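Local coordinates for protein thymidine kinase (Equid herpesvirus 4, PDB 1P73) that probably transfers the gamma-phosphate of ATP to thymidine, yielding dTMP in the pyrimidine salvage pathway that supplies viral DNA replication, at residues B[39-44]-B[327-332]; B[45-50]-B[85-90]; B[165-170]-B[289-294]. One frame throughout, in Å; residues are numbered along the deposited sequence.

Contact 1 (B[39-44]-B[327-332]); sequences YFPEPM and TFNAEM. With 4TA (p1-(5'-adenosyl)p4-(5'-(2'-deoxy-thymidyl))tetraphosphate), chain N.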
# COMPACT_ATOMS: atom_id res chain seq x y z
N TYR B 39 -8.19 15.74 -16.99
CA TYR B 39 -6.79 15.46 -16.75
C TYR B 39 -6.42 15.53 -15.28
O TYR B 39 -6.72 16.51 -14.58
CB TYR B 39 -5.93 16.43 -17.54
CG TYR B 39 -4.45 16.20 -17.41
CD1 TYR B 39 -3.87 15.05 -17.93
CD2 TYR B 39 -3.63 17.15 -16.79
CE1 TYR B 39 -2.50 14.84 -17.82
CE2 TYR B 39 -2.24 16.95 -16.68
CZ TYR B 39 -1.69 15.78 -17.20
OH TYR B 39 -0.34 15.53 -17.10
N PHE B 40 -5.74 14.49 -14.81
CA PHE B 40 -5.22 14.49 -13.45
C PHE B 40 -3.70 14.53 -13.55
O PHE B 40 -3.09 13.56 -13.96
CB PHE B 40 -5.66 13.25 -12.67
CG PHE B 40 -7.16 13.14 -12.45
CD1 PHE B 40 -7.99 12.63 -13.45
CD2 PHE B 40 -7.72 13.47 -11.23
CE1 PHE B 40 -9.36 12.50 -13.25
CE2 PHE B 40 -9.10 13.34 -11.00
CZ PHE B 40 -9.92 12.85 -12.02
N PRO B 41 -3.10 15.67 -13.22
CA PRO B 41 -1.65 15.83 -13.34
C PRO B 41 -0.87 15.13 -12.25
O PRO B 41 -1.46 14.59 -11.33
CB PRO B 41 -1.46 17.35 -13.21
CG PRO B 41 -2.61 17.79 -12.38
CD PRO B 41 -3.76 16.90 -12.73
N GLU B 42 0.45 15.14 -12.39
CA GLU B 42 1.36 14.65 -11.36
C GLU B 42 1.19 15.42 -10.06
O GLU B 42 1.12 16.66 -10.07
CB GLU B 42 2.81 14.71 -11.84
CG GLU B 42 3.39 13.32 -12.07
CD GLU B 42 4.32 13.24 -13.28
OE1 GLU B 42 4.84 14.30 -13.70
OE2 GLU B 42 4.52 12.12 -13.81
N PRO B 43 1.12 14.69 -8.95
CA PRO B 43 0.85 15.30 -7.64
C PRO B 43 2.07 16.08 -7.11
O PRO B 43 2.65 15.71 -6.09
CB PRO B 43 0.54 14.09 -6.76
CG PRO B 43 1.25 12.95 -7.41
CD PRO B 43 1.30 13.23 -8.86
N MET B 44 2.43 17.15 -7.81
CA MET B 44 3.68 17.86 -7.57
C MET B 44 3.71 18.65 -6.24
O MET B 44 4.70 18.58 -5.51
CB MET B 44 4.04 18.75 -8.77
CG MET B 44 5.48 19.24 -8.78
SD MET B 44 6.71 17.99 -9.24
CE MET B 44 6.50 17.94 -11.10
N THR B 327 -10.50 19.94 -8.08
CA THR B 327 -9.84 19.91 -6.78
C THR B 327 -8.37 19.51 -6.94
O THR B 327 -7.50 20.20 -6.42
CB THR B 327 -10.56 18.97 -5.82
N PHE B 328 -8.10 18.45 -7.70
CA PHE B 328 -6.73 17.94 -7.82
C PHE B 328 -5.81 18.94 -8.51
O PHE B 328 -4.74 19.24 -7.99
CB PHE B 328 -6.71 16.59 -8.55
CG PHE B 328 -5.56 15.70 -8.15
CD1 PHE B 328 -4.51 15.46 -9.03
CD2 PHE B 328 -5.54 15.09 -6.91
CE1 PHE B 328 -3.45 14.64 -8.67
CE2 PHE B 328 -4.47 14.26 -6.54
CZ PHE B 328 -3.44 14.04 -7.42
N ASN B 329 -6.23 19.46 -9.66
CA ASN B 329 -5.45 20.45 -10.41
C ASN B 329 -5.06 21.67 -9.57
O ASN B 329 -3.90 22.10 -9.60
CB ASN B 329 -6.21 20.89 -11.67
CG ASN B 329 -5.98 19.97 -12.87
OD1 ASN B 329 -5.14 20.23 -13.74
ND2 ASN B 329 -6.75 18.88 -12.94
N ALA B 330 -6.02 22.22 -8.82
CA ALA B 330 -5.79 23.39 -7.98
C ALA B 330 -4.91 23.10 -6.75
O ALA B 330 -4.14 23.95 -6.33
CB ALA B 330 -7.10 24.01 -7.54
N GLU B 331 -5.02 21.89 -6.20
CA GLU B 331 -4.28 21.55 -4.99
C GLU B 331 -2.89 20.98 -5.26
O GLU B 331 -2.12 20.78 -4.32
CB GLU B 331 -5.10 20.59 -4.11
CG GLU B 331 -6.34 21.23 -3.52
CD GLU B 331 -7.02 20.41 -2.44
OE1 GLU B 331 -6.75 19.18 -2.32
OE2 GLU B 331 -7.86 21.00 -1.71
N MET B 332 -2.57 20.73 -6.52
CA MET B 332 -1.31 20.04 -6.86
C MET B 332 -0.34 20.87 -7.71
O MET B 332 0.75 20.38 -8.06
CB MET B 332 -1.59 18.69 -7.54
CG MET B 332 -2.28 17.66 -6.66
SD MET B 332 -1.28 17.07 -5.28
CE MET B 332 -2.22 17.68 -3.87
C5M 4TA N . 6.84 8.46 -10.16
C5 4TA N . 8.26 8.68 -9.74
C6 4TA N . 8.97 9.78 -10.21
N1 4TA N . 10.26 9.97 -9.83
C1B 4TA N . 11.01 11.14 -10.31
C2B 4TA N . 11.56 11.00 -11.72
C3B 4TA N . 11.60 12.44 -12.23
O3B 4TA N . 12.92 12.98 -12.21
C4B 4TA N . 10.70 13.24 -11.30
C5B 4TA N . 9.54 13.90 -12.03
O5' 4TA N . 8.90 12.97 -12.91
PD 4TA N . 7.98 13.50 -14.13
O2D 4TA N . 7.38 12.32 -14.88
O1D 4TA N . 7.11 14.58 -13.53
OCD 4TA N . 9.06 14.25 -15.09
PC 4TA N . 8.68 15.03 -16.45
O1C 4TA N . 7.57 16.02 -16.16
O2C 4TA N . 10.00 15.55 -16.98
OBC 4TA N . 8.15 13.85 -17.45
PB 4TA N . 7.04 14.01 -18.62
O2B 4TA N . 5.78 14.53 -18.00
O1B 4TA N . 7.05 12.77 -19.48
OAB 4TA N . 7.64 15.12 -19.57
PA 4TA N . 6.85 16.42 -20.12
O1A 4TA N . 5.42 16.13 -20.53
O2A 4TA N . 7.16 17.56 -19.17
OA 4TA N . 7.72 16.59 -21.47
C5' 4TA N . 9.15 16.40 -21.42
C4' 4TA N . 9.93 17.60 -21.98
O1' 4TA N . 9.95 17.54 -23.42
C1' 4TA N . 9.10 18.54 -23.99
C2' 4TA N . 8.49 19.33 -22.82
O2' 4TA N . 8.46 20.73 -23.07
C3' 4TA N . 9.33 18.94 -21.61
O3' 4TA N . 10.40 19.85 -21.38
N9A 4TA N . 8.02 17.87 -24.76
C8A 4TA N . 6.87 17.23 -24.41
N7A 4TA N . 6.20 16.76 -25.52
C5A 4TA N . 7.02 17.15 -26.57
C4A 4TA N . 8.09 17.81 -26.09
N3A 4TA N . 9.07 18.31 -26.90
C2A 4TA N . 8.95 18.15 -28.23
N1A 4TA N . 7.89 17.50 -28.75
C6A 4TA N . 6.91 17.00 -27.95
N6A 4TA N . 5.83 16.34 -28.45
O4' 4TA N . 10.22 12.33 -10.30
C2 4TA N . 10.89 9.05 -8.93
O2 4TA N . 12.09 9.23 -8.57
N3 4TA N . 10.23 7.96 -8.45
C4 4TA N . 8.94 7.73 -8.81
O4 4TA N . 8.35 6.74 -8.36
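Phe328 reaches from helix 315-332 to the chain leaving strand 37-40, and its side chain meets Phe40, Pro41 and Pro43 in turn from CB to CZ. CB lies 4.2 Å from CD2 of Phe40. With CG anti to the backbone N (chi1 -151°), the ring leans along the loop: CD1 stands 4.0 Å from CD of Pro41, CE1 brings the ring edge to the carbonyl O of Pro41 at 3.3 Å, and CZ ends 4.0 Å from CB of Pro43. Over the centre of one ring face sits CG of Met332, four residues on in the chain. The bent chain of Met332 then places SD 3.6 Å from CA of Pro43.

Asn329 supplies the polar grip. Its ND2 donates to the carbonyl O of Tyr39 (2.9 Å, 155° at the hydrogen), close to its own amide plane, while the amide also lies against CD of Pro41; a second ND2 bond goes to Ala325 O within the helix. Trp271 of the second subunit packs on Phe328 too. The helix thus backs the strand-to-loop exit that carries Glu42, the predicted proton acceptor, whose OE2 forms salt bridges with Lys20 and Arg121, an edge of the active site in this P-loop kinase fold.

Contact 2 (B[45-50]-B[85-90]); sequences AYWRTL and SRFTTP. With 4TA (p1-(5'-adenosyl)p4-(5'-(2'-deoxy-thymidyl))tetraphosphate), chain N; SO4 (sulfate ion), chain J.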
# COMPACT_ATOMS: atom_id res chain seq x y z
N ALA B 45 2.64 19.39 -5.93
CA ALA B 45 2.54 20.08 -4.64
C ALA B 45 2.72 19.10 -3.48
O ALA B 45 3.49 19.35 -2.57
CB ALA B 45 1.22 20.78 -4.52
N TYR B 46 2.03 17.97 -3.55
CA TYR B 46 2.15 16.94 -2.54
C TYR B 46 3.61 16.58 -2.23
O TYR B 46 3.97 16.35 -1.08
CB TYR B 46 1.36 15.70 -2.96
CG TYR B 46 0.95 14.84 -1.80
CD1 TYR B 46 -0.30 14.98 -1.22
CD2 TYR B 46 1.83 13.89 -1.27
CE1 TYR B 46 -0.68 14.21 -0.13
CE2 TYR B 46 1.48 13.12 -0.19
CZ TYR B 46 0.22 13.28 0.38
OH TYR B 46 -0.14 12.50 1.45
N TRP B 47 4.44 16.55 -3.27
CA TRP B 47 5.85 16.17 -3.14
C TRP B 47 6.76 17.29 -2.63
O TRP B 47 7.75 17.02 -1.96
CB TRP B 47 6.38 15.63 -4.47
CG TRP B 47 5.74 14.35 -4.91
CD1 TRP B 47 5.14 13.42 -4.12
CD2 TRP B 47 5.65 13.86 -6.25
NE1 TRP B 47 4.67 12.38 -4.88
CE2 TRP B 47 4.96 12.63 -6.19
CE3 TRP B 47 6.08 14.33 -7.49
CZ2 TRP B 47 4.69 11.86 -7.32
CZ3 TRP B 47 5.80 13.57 -8.62
CH2 TRP B 47 5.12 12.35 -8.53
N ARG B 48 6.41 18.54 -2.94
CA ARG B 48 7.30 19.68 -2.68
C ARG B 48 6.73 20.70 -1.69
O ARG B 48 7.47 21.26 -0.88
CB ARG B 48 7.63 20.40 -4.00
CG ARG B 48 8.05 19.49 -5.16
CD ARG B 48 8.66 20.24 -6.35
NE ARG B 48 10.10 20.42 -6.17
CZ ARG B 48 11.03 20.20 -7.10
NH1 ARG B 48 10.69 19.79 -8.32
NH2 ARG B 48 12.31 20.39 -6.81
N THR B 49 5.43 20.92 -1.74
CA THR B 49 4.81 22.13 -1.21
C THR B 49 3.83 21.92 -0.04
O THR B 49 3.60 22.85 0.73
CB THR B 49 4.13 22.86 -2.40
OG1 THR B 49 5.16 23.43 -3.23
CG2 THR B 49 3.30 24.08 -1.96
N LEU B 50 3.26 20.72 0.11
CA LEU B 50 2.27 20.49 1.17
C LEU B 50 2.83 20.10 2.55
O LEU B 50 2.13 20.19 3.56
CB LEU B 50 1.19 19.52 0.72
CG LEU B 50 0.14 20.06 -0.27
CD1 LEU B 50 -0.96 19.03 -0.50
CD2 LEU B 50 -0.47 21.41 0.16
N SER B 85 9.08 5.71 -1.13
CA SER B 85 7.76 5.49 -0.51
C SER B 85 6.81 6.70 -0.54
O SER B 85 5.59 6.53 -0.62
CB SER B 85 7.92 5.04 0.93
OG SER B 85 8.14 3.66 0.96
N ARG B 86 7.37 7.89 -0.46
CA ARG B 86 6.59 9.12 -0.37
C ARG B 86 6.08 9.54 -1.73
O ARG B 86 5.06 10.21 -1.83
CB ARG B 86 7.42 10.24 0.28
CG ARG B 86 7.14 10.42 1.76
CD ARG B 86 7.69 11.71 2.38
NE ARG B 86 8.19 11.47 3.74
CZ ARG B 86 8.61 12.42 4.59
NH1 ARG B 86 8.59 13.70 4.26
NH2 ARG B 86 9.03 12.06 5.79
N PHE B 87 6.79 9.16 -2.78
CA PHE B 87 6.31 9.38 -4.13
C PHE B 87 4.95 8.73 -4.34
O PHE B 87 4.06 9.27 -5.01
CB PHE B 87 7.30 8.81 -5.14
CG PHE B 87 8.33 9.78 -5.59
CD1 PHE B 87 9.68 9.57 -5.29
CD2 PHE B 87 7.96 10.92 -6.31
CE1 PHE B 87 10.65 10.48 -5.70
CE2 PHE B 87 8.93 11.85 -6.72
CZ PHE B 87 10.28 11.63 -6.42
N THR B 88 4.80 7.55 -3.75
CA THR B 88 3.63 6.73 -3.88
C THR B 88 2.37 7.31 -3.25
O THR B 88 1.28 7.20 -3.83
CB THR B 88 3.93 5.38 -3.29
OG1 THR B 88 4.66 4.61 -4.25
CG2 THR B 88 2.67 4.58 -3.13
N THR B 89 2.50 7.91 -2.07
CA THR B 89 1.32 8.29 -1.29
C THR B 89 0.18 9.00 -2.05
O THR B 89 -0.95 8.49 -2.04
CB THR B 89 1.74 9.03 -0.04
OG1 THR B 89 2.63 8.16 0.68
CG2 THR B 89 0.55 9.24 0.91
N PRO B 90 0.44 10.10 -2.76
CA PRO B 90 -0.64 10.82 -3.46
C PRO B 90 -1.36 9.97 -4.53
O PRO B 90 -2.56 10.19 -4.75
CB PRO B 90 0.09 11.98 -4.12
CG PRO B 90 1.49 11.53 -4.22
CD PRO B 90 1.75 10.75 -2.97
C5M 4TA N . 6.84 8.46 -10.16
C5 4TA N . 8.26 8.68 -9.74
C6 4TA N . 8.97 9.78 -10.21
N1 4TA N . 10.26 9.97 -9.83
C1B 4TA N . 11.01 11.14 -10.31
C2B 4TA N . 11.56 11.00 -11.72
C3B 4TA N . 11.60 12.44 -12.23
O3B 4TA N . 12.92 12.98 -12.21
C4B 4TA N . 10.70 13.24 -11.30
C5B 4TA N . 9.54 13.90 -12.03
O5' 4TA N . 8.90 12.97 -12.91
PD 4TA N . 7.98 13.50 -14.13
O2D 4TA N . 7.38 12.32 -14.88
O1D 4TA N . 7.11 14.58 -13.53
OCD 4TA N . 9.06 14.25 -15.09
PC 4TA N . 8.68 15.03 -16.45
O1C 4TA N . 7.57 16.02 -16.16
O2C 4TA N . 10.00 15.55 -16.98
OBC 4TA N . 8.15 13.85 -17.45
PB 4TA N . 7.04 14.01 -18.62
O2B 4TA N . 5.78 14.53 -18.00
O1B 4TA N . 7.05 12.77 -19.48
OAB 4TA N . 7.64 15.12 -19.57
PA 4TA N . 6.85 16.42 -20.12
O1A 4TA N . 5.42 16.13 -20.53
O2A 4TA N . 7.16 17.56 -19.17
OA 4TA N . 7.72 16.59 -21.47
C5' 4TA N . 9.15 16.40 -21.42
C4' 4TA N . 9.93 17.60 -21.98
O1' 4TA N . 9.95 17.54 -23.42
C1' 4TA N . 9.10 18.54 -23.99
C2' 4TA N . 8.49 19.33 -22.82
O2' 4TA N . 8.46 20.73 -23.07
C3' 4TA N . 9.33 18.94 -21.61
O3' 4TA N . 10.40 19.85 -21.38
N9A 4TA N . 8.02 17.87 -24.76
C8A 4TA N . 6.87 17.23 -24.41
N7A 4TA N . 6.20 16.76 -25.52
C5A 4TA N . 7.02 17.15 -26.57
C4A 4TA N . 8.09 17.81 -26.09
N3A 4TA N . 9.07 18.31 -26.90
C2A 4TA N . 8.95 18.15 -28.23
N1A 4TA N . 7.89 17.50 -28.75
C6A 4TA N . 6.91 17.00 -27.95
N6A 4TA N . 5.83 16.34 -28.45
O4' 4TA N . 10.22 12.33 -10.30
C2 4TA N . 10.89 9.05 -8.93
O2 4TA N . 12.09 9.23 -8.57
N3 4TA N . 10.23 7.96 -8.45
C4 4TA N . 8.94 7.73 -8.81
O4 4TA N . 8.35 6.74 -8.36
S SO4 J . 8.03 15.92 6.81
O1 SO4 J . 9.15 16.43 7.61
O2 SO4 J . 8.21 16.25 5.40
O3 SO4 J . 6.76 16.51 7.26
O4 SO4 J . 8.00 14.47 6.94
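The indole NE1 of Trp47 donates to the carbonyl O of Phe87 at 3.2 Å, a bent bond (138° at the hydrogen) that meets the carbonyl from the side and tilted from its plane. The same nitrogen has CG of Pro90 beside it. Trp47 and Phe87 also form a T-shaped pair: the Phe87 edge, led by CD2, points into the face of the indole six-membered ring, with centroids 4.8 Å apart and planes at 76°. CD2 itself lies 3.5 Å from Trp47 CE2.

Phe87 is a substrate-binding residue, and one of its faces lies against the thymine base of the bound bisubstrate ligand, with C2 of the base 3.5 Å above the ring plane. In this thymidine pocket of the herpesvirus kinase, Trp47 is therefore a second-shell residue: it probably helps to position the ring that lies against the base, and its own side chain also touches Glu42.

Farther from the ligand, Tyr46 turns its ring to Pro90, its CG anti to the backbone N (chi1 -156°). Pro90 CB makes a CH-pi contact 4.0 Å from the ring centroid, and Tyr46 OH reaches CG2 of Thr89 at 3.4 Å. Met146 and Ala147 of the second subunit pack on Tyr46 and Thr89, respectively.

Contact 3 (B[165-170]-B[289-294]); sequences TLNVEE and DLSGTP. With 4TA (p1-(5'-adenosyl)p4-(5'-(2'-deoxy-thymidyl))tetraphosphate), chain N.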
# COMPACT_ATOMS: atom_id res chain seq x y z
N THR B 165 6.30 5.49 -25.64
CA THR B 165 7.58 5.07 -26.20
C THR B 165 8.15 6.20 -27.05
O THR B 165 7.43 7.09 -27.51
CB THR B 165 7.45 3.77 -27.05
OG1 THR B 165 6.55 3.99 -28.15
CG2 THR B 165 6.81 2.62 -26.25
N LEU B 166 9.46 6.13 -27.28
CA LEU B 166 10.20 7.12 -28.02
C LEU B 166 11.60 6.56 -28.20
O LEU B 166 12.13 5.87 -27.31
CB LEU B 166 10.25 8.45 -27.25
CG LEU B 166 10.83 9.73 -27.85
CD1 LEU B 166 10.05 10.25 -29.06
CD2 LEU B 166 10.89 10.81 -26.77
N ASN B 167 12.20 6.83 -29.36
CA ASN B 167 13.57 6.41 -29.61
C ASN B 167 14.50 7.20 -28.70
O ASN B 167 14.24 8.38 -28.42
CB ASN B 167 13.91 6.58 -31.10
CG ASN B 167 13.76 8.02 -31.56
OD1 ASN B 167 14.74 8.77 -31.59
ND2 ASN B 167 12.54 8.42 -31.92
N VAL B 168 15.56 6.54 -28.22
CA VAL B 168 16.50 7.11 -27.23
C VAL B 168 17.09 8.46 -27.61
O VAL B 168 17.22 9.34 -26.76
CB VAL B 168 17.73 6.20 -26.96
CG1 VAL B 168 18.02 6.14 -25.46
CG2 VAL B 168 17.56 4.83 -27.58
N GLU B 169 17.49 8.58 -28.87
CA GLU B 169 18.05 9.80 -29.44
C GLU B 169 17.24 11.01 -29.06
O GLU B 169 17.75 11.95 -28.47
CB GLU B 169 18.01 9.67 -30.96
CG GLU B 169 19.37 9.75 -31.62
CD GLU B 169 20.22 8.57 -31.24
OE1 GLU B 169 19.99 7.45 -31.78
OE2 GLU B 169 21.09 8.78 -30.38
N GLU B 170 15.96 10.97 -29.43
CA GLU B 170 15.02 12.08 -29.25
C GLU B 170 14.66 12.28 -27.79
O GLU B 170 14.44 13.40 -27.36
CB GLU B 170 13.76 11.84 -30.09
CG GLU B 170 12.74 12.97 -30.09
CD GLU B 170 13.30 14.31 -30.51
OE1 GLU B 170 14.26 14.35 -31.33
OE2 GLU B 170 12.78 15.35 -30.03
N ASP B 289 3.78 5.85 -29.45
CA ASP B 289 4.99 6.55 -29.85
C ASP B 289 4.75 8.07 -29.84
O ASP B 289 3.84 8.55 -30.50
CB ASP B 289 5.41 6.09 -31.24
CG ASP B 289 6.61 6.86 -31.77
OD1 ASP B 289 7.75 6.36 -31.62
OD2 ASP B 289 6.50 7.97 -32.35
N LEU B 290 5.60 8.80 -29.12
CA LEU B 290 5.46 10.25 -28.95
C LEU B 290 6.44 11.10 -29.79
O LEU B 290 6.81 12.21 -29.40
CB LEU B 290 5.51 10.62 -27.47
CG LEU B 290 4.42 10.05 -26.56
CD1 LEU B 290 4.34 10.85 -25.30
CD2 LEU B 290 3.05 10.01 -27.23
N SER B 291 6.82 10.56 -30.95
CA SER B 291 7.65 11.23 -31.95
C SER B 291 7.14 12.57 -32.45
O SER B 291 7.94 13.43 -32.83
CB SER B 291 7.81 10.33 -33.18
OG SER B 291 9.07 9.71 -33.17
N GLY B 292 5.82 12.74 -32.50
CA GLY B 292 5.24 13.90 -33.15
C GLY B 292 5.40 15.22 -32.42
O GLY B 292 6.33 15.43 -31.64
N THR B 293 4.50 16.14 -32.72
CA THR B 293 4.32 17.35 -31.94
C THR B 293 3.31 16.98 -30.85
O THR B 293 2.72 15.90 -30.90
CB THR B 293 3.76 18.50 -32.84
OG1 THR B 293 2.40 18.21 -33.19
CG2 THR B 293 4.48 18.55 -34.19
N PRO B 294 3.09 17.86 -29.89
CA PRO B 294 2.12 17.57 -28.82
C PRO B 294 0.72 17.20 -29.37
O PRO B 294 0.12 16.22 -28.90
CB PRO B 294 2.07 18.88 -28.04
CG PRO B 294 3.41 19.50 -28.30
CD PRO B 294 3.72 19.18 -29.71
C5M 4TA N . 6.84 8.46 -10.16
C5 4TA N . 8.26 8.68 -9.74
C6 4TA N . 8.97 9.78 -10.21
N1 4TA N . 10.26 9.97 -9.83
C1B 4TA N . 11.01 11.14 -10.31
C2B 4TA N . 11.56 11.00 -11.72
C3B 4TA N . 11.60 12.44 -12.23
O3B 4TA N . 12.92 12.98 -12.21
C4B 4TA N . 10.70 13.24 -11.30
C5B 4TA N . 9.54 13.90 -12.03
O5' 4TA N . 8.90 12.97 -12.91
PD 4TA N . 7.98 13.50 -14.13
O2D 4TA N . 7.38 12.32 -14.88
O1D 4TA N . 7.11 14.58 -13.53
OCD 4TA N . 9.06 14.25 -15.09
PC 4TA N . 8.68 15.03 -16.45
O1C 4TA N . 7.57 16.02 -16.16
O2C 4TA N . 10.00 15.55 -16.98
OBC 4TA N . 8.15 13.85 -17.45
PB 4TA N . 7.04 14.01 -18.62
O2B 4TA N . 5.78 14.53 -18.00
O1B 4TA N . 7.05 12.77 -19.48
OAB 4TA N . 7.64 15.12 -19.57
PA 4TA N . 6.85 16.42 -20.12
O1A 4TA N . 5.42 16.13 -20.53
O2A 4TA N . 7.16 17.56 -19.17
OA 4TA N . 7.72 16.59 -21.47
C5' 4TA N . 9.15 16.40 -21.42
C4' 4TA N . 9.93 17.60 -21.98
O1' 4TA N . 9.95 17.54 -23.42
C1' 4TA N . 9.10 18.54 -23.99
C2' 4TA N . 8.49 19.33 -22.82
O2' 4TA N . 8.46 20.73 -23.07
C3' 4TA N . 9.33 18.94 -21.61
O3' 4TA N . 10.40 19.85 -21.38
N9A 4TA N . 8.02 17.87 -24.76
C8A 4TA N . 6.87 17.23 -24.41
N7A 4TA N . 6.20 16.76 -25.52
C5A 4TA N . 7.02 17.15 -26.57
C4A 4TA N . 8.09 17.81 -26.09
N3A 4TA N . 9.07 18.31 -26.90
C2A 4TA N . 8.95 18.15 -28.23
N1A 4TA N . 7.89 17.50 -28.75
C6A 4TA N . 6.91 17.00 -27.95
N6A 4TA N . 5.83 16.34 -28.45
O4' 4TA N . 10.22 12.33 -10.30
C2 4TA N . 10.89 9.05 -8.93
O2 4TA N . 12.09 9.23 -8.57
N3 4TA N . 10.23 7.96 -8.45
C4 4TA N . 8.94 7.73 -8.81
O4 4TA N . 8.35 6.74 -8.36
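Thr165 and Asp289 form a parallel beta bridge, their CA atoms 4.7 Å apart, where strands 159-165 and 283-289 end side by side. Among polar contacts the backbone leads. Leu290 N donates to Thr165 O at 3.0 Å with a nearly straight N-H (162°), and Asp289 CA makes a CA-H...O contact of 3.4 Å with that same oxygen. The Thr165 hydroxyl contributes at the side: chi1 of 61° sets OG1 between backbone N and carbonyl carbon, 3.4 Å from Asp289 CA, with a weak bond to Ala288 O.

Van der Waals packing comes from Leu166, whose CD1 lies against the main chain, 3.8 Å from Ser291 N and equally close to Leu290 C. Leu166 and Leu290 both also touch Ile18, an ATP-binding residue.

Capping bonds mark the start of the helix that follows each loop. Asn167, at the N-cap of helix 168-177, accepts weakly from Glu170 N through OD1, while the Thr293 side chain caps helix 294-302.

The ligand contact is also polar: adenine N6A gives a weak bond of 3.4 Å to Gly292 O. Leu290 O accepts from Arg174 NH1, another ATP-binding residue. Main-chain bonding thus holds the strand ends together, and backbone carbonyls of 289-294 accept from an ATP-site arginine and, weakly, from the adenine amino group.

From the N terminus, the chain leaves strand 37-40 and opens contact 1, which closes only at the C-terminal helix 315-332; its long loop holds both other contacts. Contact 2 opens next, on the short helix following strand 37-40, and closes early on helix 73-99. Contact 3 then opens at the end of strand 159-165 and closes after strand 283-289, in series with contact 2, so no loops cross. Contacts 1 and 2 adjoin, with Met332 O probably hydrogen-bonded to Ala45 N, and both meet the second subunit. Contact 3 stands apart, its centre about 25 Å from that of contact 1, yet all three touch the same bound ligand.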